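Local coordinates for FMN Adenylyltransferase (Candida glabrata, PDB 3FWK), which probably catalyses transfer of the adenylyl group of ATP to FMN, making FAD, the last step of flavin cofactor biosynthesis, at residues A38-T42 with P196-W200; F118-F124 with P215-L219; E232-H238 with L299-I305. One frame throughout, in Å; residues are numbered along the deposited sequence.

Contact 1 (A38-T42 with P196-W200)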
loop_
_atom_site.group_PDB
_atom_site.type_symbol
_atom_site.label_atom_id
_atom_site.label_comp_id
_atom_site.label_asym_id
_atom_site.label_seq_id
_atom_site.Cartn_x
_atom_site.Cartn_y
_atom_site.Cartn_z
ATOM N N ALA A 38 15.689 0.074 -2.926
ATOM C CA ALA A 38 14.496 -0.782 -2.985
ATOM C C ALA A 38 13.635 -0.410 -4.198
ATOM O O ALA A 38 13.092 -1.312 -4.874
ATOM C CB ALA A 38 13.701 -0.616 -1.707
ATOM N N ILE A 39 13.537 0.884 -4.496
ATOM C CA ILE A 39 12.812 1.324 -5.712
ATOM C C ILE A 39 13.438 0.771 -6.964
ATOM O O ILE A 39 12.758 0.269 -7.867
ATOM C CB ILE A 39 12.719 2.867 -5.769
ATOM C CG1 ILE A 39 11.844 3.398 -4.640
ATOM C CG2 ILE A 39 12.273 3.338 -7.148
ATOM C CD1 ILE A 39 11.990 4.917 -4.386
ATOM N N ASN A 40 14.767 0.853 -7.052
ATOM C CA ASN A 40 15.443 0.330 -8.227
ATOM C C ASN A 40 15.219 -1.169 -8.424
ATOM O O ASN A 40 15.017 -1.619 -9.544
ATOM C CB ASN A 40 16.928 0.680 -8.172
ATOM C CG ASN A 40 17.169 2.158 -8.407
ATOM O OD1 ASN A 40 16.407 2.808 -9.106
ATOM N ND2 ASN A 40 18.229 2.682 -7.809
ATOM N N THR A 41 15.234 -1.929 -7.329
ATOM C CA THR A 41 14.937 -3.352 -7.456
ATOM C C THR A 41 13.498 -3.586 -7.921
ATOM O O THR A 41 13.261 -4.414 -8.825
ATOM C CB THR A 41 15.175 -4.076 -6.134
ATOM O OG1 THR A 41 16.566 -3.974 -5.846
ATOM C CG2 THR A 41 14.809 -5.562 -6.196
ATOM N N THR A 42 12.538 -2.855 -7.338
ATOM C CA THR A 42 11.136 -3.003 -7.774
ATOM C C THR A 42 10.971 -2.664 -9.260
ATOM O O THR A 42 10.271 -3.352 -9.996
ATOM C CB THR A 42 10.243 -2.141 -6.880
ATOM O OG1 THR A 42 10.289 -2.643 -5.548
ATOM C CG2 THR A 42 8.800 -2.090 -7.411
ATOM N N PRO A 196 6.568 -7.591 -6.230
ATOM C CA PRO A 196 7.739 -6.730 -6.443
ATOM C C PRO A 196 8.148 -5.894 -5.235
ATOM O O PRO A 196 9.029 -5.030 -5.386
ATOM C CB PRO A 196 7.279 -5.815 -7.610
ATOM C CG PRO A 196 5.909 -6.344 -8.054
ATOM C CD PRO A 196 5.365 -6.963 -6.804
ATOM N N LEU A 197 7.488 -6.085 -4.089
ATOM C CA LEU A 197 7.701 -5.300 -2.883
ATOM C C LEU A 197 8.364 -6.122 -1.785
ATOM O O LEU A 197 8.522 -5.649 -0.646
ATOM C CB LEU A 197 6.345 -4.757 -2.364
ATOM C CG LEU A 197 6.447 -3.419 -1.636
ATOM C CD1 LEU A 197 6.777 -2.256 -2.588
ATOM C CD2 LEU A 197 5.169 -3.164 -0.841
ATOM N N LEU A 198 8.809 -7.355 -2.084
ATOM C CA LEU A 198 9.172 -8.284 -1.001
ATOM C C LEU A 198 10.329 -7.786 -0.149
ATOM O O LEU A 198 10.354 -7.999 1.053
ATOM C CB LEU A 198 9.574 -9.648 -1.591
ATOM C CG LEU A 198 8.420 -10.427 -2.205
ATOM C CD1 LEU A 198 8.954 -11.627 -3.005
ATOM C CD2 LEU A 198 7.484 -10.932 -1.098
ATOM N N HIS A 199 11.282 -7.111 -0.803
ATOM C CA HIS A 199 12.516 -6.635 -0.162
ATOM C C HIS A 199 12.358 -5.292 0.569
ATOM O O HIS A 199 13.327 -4.820 1.159
ATOM C CB HIS A 199 13.608 -6.486 -1.218
ATOM C CG HIS A 199 13.178 -5.620 -2.349
ATOM N ND1 HIS A 199 12.292 -6.061 -3.300
ATOM C CD2 HIS A 199 13.420 -4.320 -2.616
ATOM C CE1 HIS A 199 12.026 -5.061 -4.124
ATOM N NE2 HIS A 199 12.699 -3.988 -3.731
ATOM N N TRP A 200 11.190 -4.653 0.498
ATOM C CA TRP A 200 10.985 -3.398 1.203
ATOM C C TRP A 200 10.869 -3.646 2.691
ATOM O O TRP A 200 10.277 -4.644 3.104
ATOM C CB TRP A 200 9.707 -2.698 0.684
ATOM C CG TRP A 200 9.884 -2.039 -0.619
ATOM C CD1 TRP A 200 10.253 -2.628 -1.813
ATOM C CD2 TRP A 200 9.784 -0.652 -0.870
ATOM N NE1 TRP A 200 10.372 -1.674 -2.798
ATOM C CE2 TRP A 200 10.085 -0.454 -2.241
ATOM C CE3 TRP A 200 9.440 0.456 -0.078
ATOM C CZ2 TRP A 200 10.100 0.812 -2.830
ATOM C CZ3 TRP A 200 9.459 1.736 -0.676
ATOM C CH2 TRP A 200 9.766 1.891 -2.048
#
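Trp200 and His199 meet helix residues Ala38 to Thr42 through both their ring faces and their N-H edges. Thr42 OG1 is the hub: it donates to Pro196 O (2.7 Å), nearly in line with that carbonyl bond, and accepts from Trp200 NE1 at 2.9 Å. Threonine suits the place, because one hydroxyl can give and take while its CG2 rests near Pro196 CB. The indole lies beneath Ala38, whose CB sits 3.7 Å from the centroid of the Trp200 five-membered ring, only 16° off its normal; so small a side chain lets the ring come close to the helix. Farther along, Ile39 CG1 touches Trp200 CZ2 at 3.6 Å. The imidazole is held in a second way. With CG wedged between backbone N and carbonyl carbon (chi1 54°), His199 points NE2 in its ring plane at Ala38 O, 2.9 Å away, an oxygen already taking the helical bond from Thr42 N. Thr41 CG2 covers one face of this ring, and Trp200 CD1 lies over the other. The type I turn 197-200 thereby docks helix 31-50 on the loop joining strand 192-194 to helix 202-212, while helix 69-86 packs against Trp200 and helix 7-23 against Ile39.

Contact 2 (F118-F124 with P215-L219); sequences FKTLENF and PICEL
Thr120 OG1 is gripped from outside the contact by Asp277 OD2 and by the backbone N of Ala274, while the carbons of the same side chain pack on Leu219 and Cys217. Threonine serves both needs with one short side chain. Its first torsion (chi1 -64°) sets CG2 opposite the backbone N, where it reaches Cys217 SG at 3.9 Å; Thr120 CB approaches Leu219 CG at the same separation, the two side chains meeting tip to tip. Leu219 lays its CD1 methyl over the face of the Phe118 ring, 4.1 Å from the centroid. Phe118 holds the N-cap position of helix 119-131 and is held further by an edge-to-face contact with Phe224.

At the far end the aromatic face of Phe124 is turned to the loop backbone. Cys217 N lies over the middle of this ring, 3.4 Å above its plane, and Cys217 CB sits above the same face. Pro215 O approaches in the ring plane, 3.4 Å from Phe124 CZ, and bonds to Gln72 NE2 as well. A flat ring suits this place, since the extended chain can lie across its face. Cys217 SG, lying obliquely to the Phe124 ring at 5.4 Å from its centroid, also meets Leu121 CD1 at 4.1 Å; a small, polarisable thiol fits between leucine, threonine and aromatic ring.

The loop following helix 202-212 is thus laid along the start of helix 119-131, the helix that connects the parallel strands 107-111 and 134-138. This is a beta-alpha-beta crossover between neighbouring parallel strands, as in Rossmann-like folds, and here a largely apolar loop packs on the two phenylalanines at the start of its helix.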
loop_
_atom_site.group_PDB
_atom_site.type_symbol
_atom_site.label_atom_id
_atom_site.label_comp_id
_atom_site.label_asym_id
_atom_site.label_seq_id
_atom_site.Cartn_x
_atom_site.Cartn_y
_atom_site.Cartn_z
ATOM N N PHE A 118 -12.077 -2.101 8.480
ATOM C CA PHE A 118 -12.311 -0.751 8.963
ATOM C C PHE A 118 -13.073 0.067 7.921
ATOM O O PHE A 118 -12.725 0.087 6.726
ATOM C CB PHE A 118 -10.979 -0.008 9.213
ATOM C CG PHE A 118 -10.338 -0.331 10.532
ATOM C CD1 PHE A 118 -10.671 0.391 11.671
ATOM C CD2 PHE A 118 -9.408 -1.374 10.619
ATOM C CE1 PHE A 118 -10.105 0.099 12.891
ATOM C CE2 PHE A 118 -8.816 -1.665 11.870
ATOM C CZ PHE A 118 -9.190 -0.954 12.989
ATOM N N LYS A 119 -14.065 0.833 8.384
ATOM C CA LYS A 119 -14.814 1.724 7.488
ATOM C C LYS A 119 -13.860 2.719 6.791
ATOM O O LYS A 119 -14.024 3.027 5.616
ATOM C CB LYS A 119 -15.856 2.499 8.275
ATOM C CG LYS A 119 -16.720 3.385 7.419
ATOM C CD LYS A 119 -17.532 2.583 6.383
ATOM C CE LYS A 119 -18.722 3.354 5.839
ATOM N NZ LYS A 119 -19.750 2.356 5.290
ATOM N N THR A 120 -12.878 3.251 7.522
ATOM C CA THR A 120 -11.990 4.253 6.928
ATOM C C THR A 120 -11.217 3.613 5.768
ATOM O O THR A 120 -10.922 4.269 4.769
ATOM C CB THR A 120 -11.003 4.795 7.959
ATOM O OG1 THR A 120 -11.709 5.478 8.982
ATOM C CG2 THR A 120 -10.058 5.803 7.318
ATOM N N LEU A 121 -10.822 2.337 5.923
ATOM C CA LEU A 121 -10.141 1.643 4.857
ATOM C C LEU A 121 -11.063 1.425 3.639
ATOM O O LEU A 121 -10.631 1.634 2.504
ATOM C CB LEU A 121 -9.564 0.330 5.375
ATOM C CG LEU A 121 -8.587 -0.378 4.475
ATOM C CD1 LEU A 121 -7.418 0.509 4.013
ATOM C CD2 LEU A 121 -8.035 -1.565 5.240
ATOM N N GLU A 122 -12.326 0.999 3.863
ATOM C CA GLU A 122 -13.285 0.923 2.749
ATOM C C GLU A 122 -13.377 2.253 2.027
ATOM O O GLU A 122 -13.349 2.321 0.783
ATOM C CB GLU A 122 -14.677 0.505 3.257
ATOM C CG GLU A 122 -14.752 -0.863 3.925
ATOM C CD GLU A 122 -14.730 -2.028 2.995
ATOM O OE1 GLU A 122 -14.637 -1.877 1.761
ATOM O OE2 GLU A 122 -14.869 -3.159 3.535
ATOM N N ASN A 123 -13.522 3.347 2.803
ATOM C CA ASN A 123 -13.628 4.677 2.216
ATOM C C ASN A 123 -12.376 4.967 1.374
ATOM O O ASN A 123 -12.469 5.502 0.266
ATOM C CB ASN A 123 -13.735 5.742 3.287
ATOM C CG ASN A 123 -15.053 5.761 4.023
ATOM O OD1 ASN A 123 -16.047 5.168 3.579
ATOM N ND2 ASN A 123 -15.081 6.476 5.149
ATOM N N PHE A 124 -11.207 4.634 1.919
ATOM C CA PHE A 124 -9.959 4.962 1.260
ATOM C C PHE A 124 -9.784 4.183 -0.044
ATOM O O PHE A 124 -9.272 4.715 -1.039
ATOM C CB PHE A 124 -8.813 4.684 2.205
ATOM C CG PHE A 124 -7.484 5.064 1.608
ATOM C CD1 PHE A 124 -7.181 6.405 1.398
ATOM C CD2 PHE A 124 -6.574 4.099 1.201
ATOM C CE1 PHE A 124 -5.965 6.795 0.837
ATOM C CE2 PHE A 124 -5.354 4.480 0.587
ATOM C CZ PHE A 124 -5.077 5.836 0.418
ATOM N N PRO A 215 -2.564 11.204 -0.756
ATOM C CA PRO A 215 -3.436 10.868 0.383
ATOM C C PRO A 215 -3.179 9.425 0.770
ATOM O O PRO A 215 -3.093 8.563 -0.102
ATOM C CB PRO A 215 -4.878 11.023 -0.210
ATOM C CG PRO A 215 -4.693 11.970 -1.372
ATOM C CD PRO A 215 -3.326 11.598 -1.955
ATOM N N ILE A 216 -3.138 9.145 2.055
ATOM C CA ILE A 216 -2.996 7.775 2.535
ATOM C C ILE A 216 -4.154 7.458 3.465
ATOM O O ILE A 216 -4.912 8.357 3.856
ATOM C CB ILE A 216 -1.666 7.540 3.261
ATOM C CG1 ILE A 216 -1.598 8.344 4.552
ATOM C CG2 ILE A 216 -0.483 7.919 2.319
ATOM C CD1 ILE A 216 -0.325 8.078 5.357
ATOM N N CYS A 217 -4.313 6.177 3.828
ATOM C CA CYS A 217 -5.366 5.850 4.786
ATOM C C CYS A 217 -5.112 6.552 6.107
ATOM O O CYS A 217 -4.069 6.317 6.741
ATOM C CB CYS A 217 -5.447 4.367 4.986
ATOM S SG CYS A 217 -6.803 3.905 6.136
ATOM N N GLU A 218 -6.031 7.414 6.549
ATOM C CA GLU A 218 -5.692 8.290 7.650
ATOM C C GLU A 218 -5.703 7.603 9.007
ATOM O O GLU A 218 -5.293 8.193 10.004
ATOM C CB GLU A 218 -6.513 9.608 7.613
ATOM C CG GLU A 218 -5.943 10.647 6.633
ATOM C CD GLU A 218 -4.595 11.200 7.099
ATOM O OE1 GLU A 218 -3.610 10.983 6.395
ATOM O OE2 GLU A 218 -4.520 11.811 8.186
ATOM N N LEU A 219 -6.076 6.316 9.070
ATOM C CA LEU A 219 -5.856 5.575 10.314
ATOM C C LEU A 219 -4.392 5.603 10.779
ATOM O O LEU A 219 -4.131 5.613 11.978
ATOM C CB LEU A 219 -6.347 4.124 10.189
ATOM C CG LEU A 219 -7.873 4.009 10.067
ATOM C CD1 LEU A 219 -8.242 2.555 9.754
ATOM C CD2 LEU A 219 -8.607 4.540 11.325
#

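Contact 3 (E232-H238 with L299-I305); sequences ETLPNPH and LERAGRI
Backbone bonds join Glu232-Leu234 to Gly303-Ile305 as a single beta bridge, Thr233 facing Arg304. Ile305 N donates to Glu232 O at 2.8 Å, and Leu234 N to Gly303 O at 3.0 Å, almost straight at the hydrogen (178°) though it comes from above the carbonyl plane. Arg304 CA adds a C-H...O contact to Glu232 O. Gly303, centre of an inverse gamma turn, makes another from CA to Leu234 O; a residue without a side chain suits this spot, as a beta carbon would collide with that oxygen.

Side-chain polar bonds secure the other end. With CG opposite its backbone N (chi1 -167°), Asn236 extends ND2 to Leu299 O at 2.9 Å and also bonds Thr225 OG1 through it, while OD1 takes the N-H of His238 in its carbonyl plane on a lone pair, making an Asx turn. Leu299 O also accepts from Ala302 N, the bond closing the type I turn 299-302, and the two donors come from opposite faces of its plane.

Glu232 and Arg304 run side by side without a salt bridge. Each has a second conformer; in the one given Glu232 OE2 is 4.2 Å from Arg304 NE and well out of the guanidinium plane, the charges merely near each other. Arg304 NH1 hydrogen-bonds Gly303 O, and Thr233 OG1, bonded to Asn229 O, sits over one guanidinium face.

A CH-pi contact sets Leu299 CD1 over the His238 ring, 3.8 Å from its centroid, with Ala302 CB at the ring edge 3.7 Å from His238 CD2. Leu234 CD1 against Ile305 CD1 is apolar.

The contact joins the loop between helices 202-212 and 253-257 to the tail beyond helix 275-282, and Glu300 ties that tail by salt bridges to Lys69, at the start of helix 69-86, and to Arg169.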
loop_
_atom_site.group_PDB
_atom_site.type_symbol
_atom_site.label_atom_id
_atom_site.label_comp_id
_atom_site.label_asym_id
_atom_site.label_seq_id
_atom_site.Cartn_x
_atom_site.Cartn_y
_atom_site.Cartn_z
ATOM N N GLU A 232 -9.758 -6.891 16.179
ATOM C CA GLU A 232 -8.444 -7.225 16.773
ATOM C C GLU A 232 -7.506 -6.018 16.815
ATOM O O GLU A 232 -6.575 -6.023 17.609
ATOM C CB GLU A 232 -7.733 -8.314 15.950
ATOM C CG GLU A 232 -7.235 -7.806 14.533
ATOM C CD GLU A 232 -6.666 -8.888 13.582
ATOM O OE1 GLU A 232 -6.334 -10.015 14.063
ATOM O OE2 GLU A 232 -6.555 -8.604 12.355
ATOM N N THR A 233 -7.685 -5.057 15.926
ATOM C CA THR A 233 -6.619 -4.065 15.701
ATOM C C THR A 233 -6.753 -2.868 16.592
ATOM O O THR A 233 -7.810 -2.272 16.701
ATOM C CB THR A 233 -6.633 -3.602 14.228
ATOM O OG1 THR A 233 -6.546 -4.755 13.390
ATOM C CG2 THR A 233 -5.478 -2.700 13.933
ATOM N N LEU A 234 -5.650 -2.470 17.201
ATOM C CA LEU A 234 -5.582 -1.280 18.050
ATOM C C LEU A 234 -4.427 -0.406 17.542
ATOM O O LEU A 234 -3.500 -0.897 16.890
ATOM C CB LEU A 234 -5.286 -1.664 19.519
ATOM C CG LEU A 234 -6.423 -2.419 20.192
ATOM C CD1 LEU A 234 -5.952 -2.990 21.515
ATOM C CD2 LEU A 234 -7.668 -1.506 20.401
ATOM N N PRO A 235 -4.407 0.877 17.915
ATOM C CA PRO A 235 -3.196 1.667 17.691
ATOM C C PRO A 235 -2.022 0.980 18.393
ATOM O O PRO A 235 -2.185 0.277 19.379
ATOM C CB PRO A 235 -3.546 3.029 18.337
ATOM C CG PRO A 235 -5.050 3.094 18.293
ATOM C CD PRO A 235 -5.477 1.662 18.566
ATOM N N ASN A 236 -0.817 1.159 17.857
ATOM C CA ASN A 236 0.301 0.376 18.326
ATOM C C ASN A 236 0.743 0.827 19.713
ATOM O O ASN A 236 1.055 1.991 19.899
ATOM C CB ASN A 236 1.436 0.508 17.311
ATOM C CG ASN A 236 2.532 -0.516 17.523
ATOM O OD1 ASN A 236 3.040 -0.676 18.625
ATOM N ND2 ASN A 236 2.907 -1.211 16.459
ATOM N N PRO A 237 0.821 -0.102 20.694
ATOM C CA PRO A 237 1.132 0.346 22.062
ATOM C C PRO A 237 2.533 0.893 22.176
ATOM O O PRO A 237 2.808 1.688 23.079
ATOM C CB PRO A 237 0.952 -0.945 22.902
ATOM C CG PRO A 237 1.212 -2.086 21.899
ATOM C CD PRO A 237 0.554 -1.545 20.612
ATOM N N HIS A 238 3.439 0.527 21.264
ATOM C CA HIS A 238 4.796 1.107 21.254
ATOM C C HIS A 238 4.789 2.579 20.869
ATOM O O HIS A 238 5.804 3.255 21.062
ATOM C CB HIS A 238 5.706 0.306 20.328
ATOM C CG HIS A 238 5.879 -1.104 20.770
ATOM N ND1 HIS A 238 6.793 -1.476 21.737
ATOM C CD2 HIS A 238 5.194 -2.227 20.443
ATOM C CE1 HIS A 238 6.680 -2.777 21.959
ATOM N NE2 HIS A 238 5.711 -3.254 21.199
ATOM N N LEU A 299 7.563 -5.221 15.128
ATOM C CA LEU A 299 6.503 -4.681 15.972
ATOM C C LEU A 299 5.331 -4.130 15.173
ATOM O O LEU A 299 4.383 -3.578 15.746
ATOM C CB LEU A 299 7.064 -3.581 16.853
ATOM C CG LEU A 299 8.215 -3.993 17.780
ATOM C CD1 LEU A 299 8.714 -2.761 18.524
ATOM C CD2 LEU A 299 7.805 -5.082 18.744
ATOM N N GLU A 300 5.335 -4.336 13.861
ATOM C CA GLU A 300 4.315 -3.787 13.001
ATOM C C GLU A 300 2.894 -4.213 13.381
ATOM O O GLU A 300 1.963 -3.414 13.263
ATOM C CB GLU A 300 4.637 -4.147 11.546
ATOM C CG GLU A 300 3.740 -3.492 10.516
ATOM C CD GLU A 300 4.216 -3.707 9.091
ATOM O OE1 GLU A 300 5.356 -4.163 8.892
ATOM O OE2 GLU A 300 3.444 -3.407 8.161
ATOM N N ARG A 301 2.742 -5.457 13.834
ATOM C CA ARG A 301 1.457 -6.013 14.201
ATOM C C ARG A 301 1.277 -6.100 15.711
ATOM O O ARG A 301 0.413 -6.832 16.173
ATOM C CB ARG A 301 1.267 -7.360 13.502
ATOM C CG ARG A 301 1.189 -7.169 12.003
ATOM C CD ARG A 301 1.234 -8.452 11.193
ATOM N NE ARG A 301 0.764 -8.231 9.800
ATOM C CZ ARG A 301 1.476 -7.720 8.772
ATOM N NH1 ARG A 301 0.898 -7.596 7.581
ATOM N NH2 ARG A 301 2.743 -7.335 8.905
ATOM N N ALA A 302 1.984 -5.267 16.470
ATOM C CA ALA A 302 1.853 -5.263 17.943
ATOM C C ALA A 302 0.524 -4.710 18.471
ATOM O O ALA A 302 0.161 -5.019 19.602
ATOM C CB ALA A 302 2.972 -4.520 18.564
ATOM N N GLY A 303 -0.150 -3.881 17.697
ATOM C CA GLY A 303 -1.437 -3.223 18.083
ATOM C C GLY A 303 -2.582 -4.180 17.891
ATOM O O GLY A 303 -3.191 -4.142 16.838
ATOM N N ARG A 304 -2.827 -5.076 18.878
ATOM C CA ARG A 304 -3.798 -6.235 18.838
ATOM C C ARG A 304 -4.400 -6.748 20.169
ATOM O O ARG A 304 -3.700 -7.237 21.093
ATOM C CB ARG A 304 -3.241 -7.529 18.219
ATOM C CG ARG A 304 -2.667 -7.461 16.790
ATOM C CD ARG A 304 -3.670 -6.987 15.786
ATOM N NE ARG A 304 -3.251 -7.107 14.379
ATOM C CZ ARG A 304 -2.757 -6.125 13.605
ATOM N NH1 ARG A 304 -2.462 -4.872 14.088
ATOM N NH2 ARG A 304 -2.522 -6.420 12.314
ATOM N N ILE A 305 -5.714 -6.806 20.192
ATOM C CA ILE A 305 -6.431 -7.276 21.361
ATOM C C ILE A 305 -5.839 -8.591 21.814
ATOM O O ILE A 305 -5.563 -9.470 21.024
ATOM C CB ILE A 305 -7.911 -7.460 20.998
ATOM C CG1 ILE A 305 -8.583 -6.106 20.734
ATOM C CG2 ILE A 305 -8.657 -8.242 22.111
ATOM C CD1 ILE A 305 -8.995 -5.339 22.009
#

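Overall arrangement
Contact 1 lies across the chain's centre from contact 2, with centres about 24 Å apart, and their segments alternate in sequence: 38-42, 118-124, 196-200, 215-219. Contact 3 follows in series. Its centre is about 17 Å from that of contact 2, which it touches where Phe118 packs on Thr233, and about 25 Å from contact 1. Helix 202-212 separates 196-200 from 215-219, so one chain run leads from helix 31-50 across to helix 119-131 and then toward the C-terminal tail. Contacts 1 and 2 both border helix 69-86. Each of these two packs a loop on a helix of the Rossmann-like fold, while contact 3 joins a loop to the C-terminal tail.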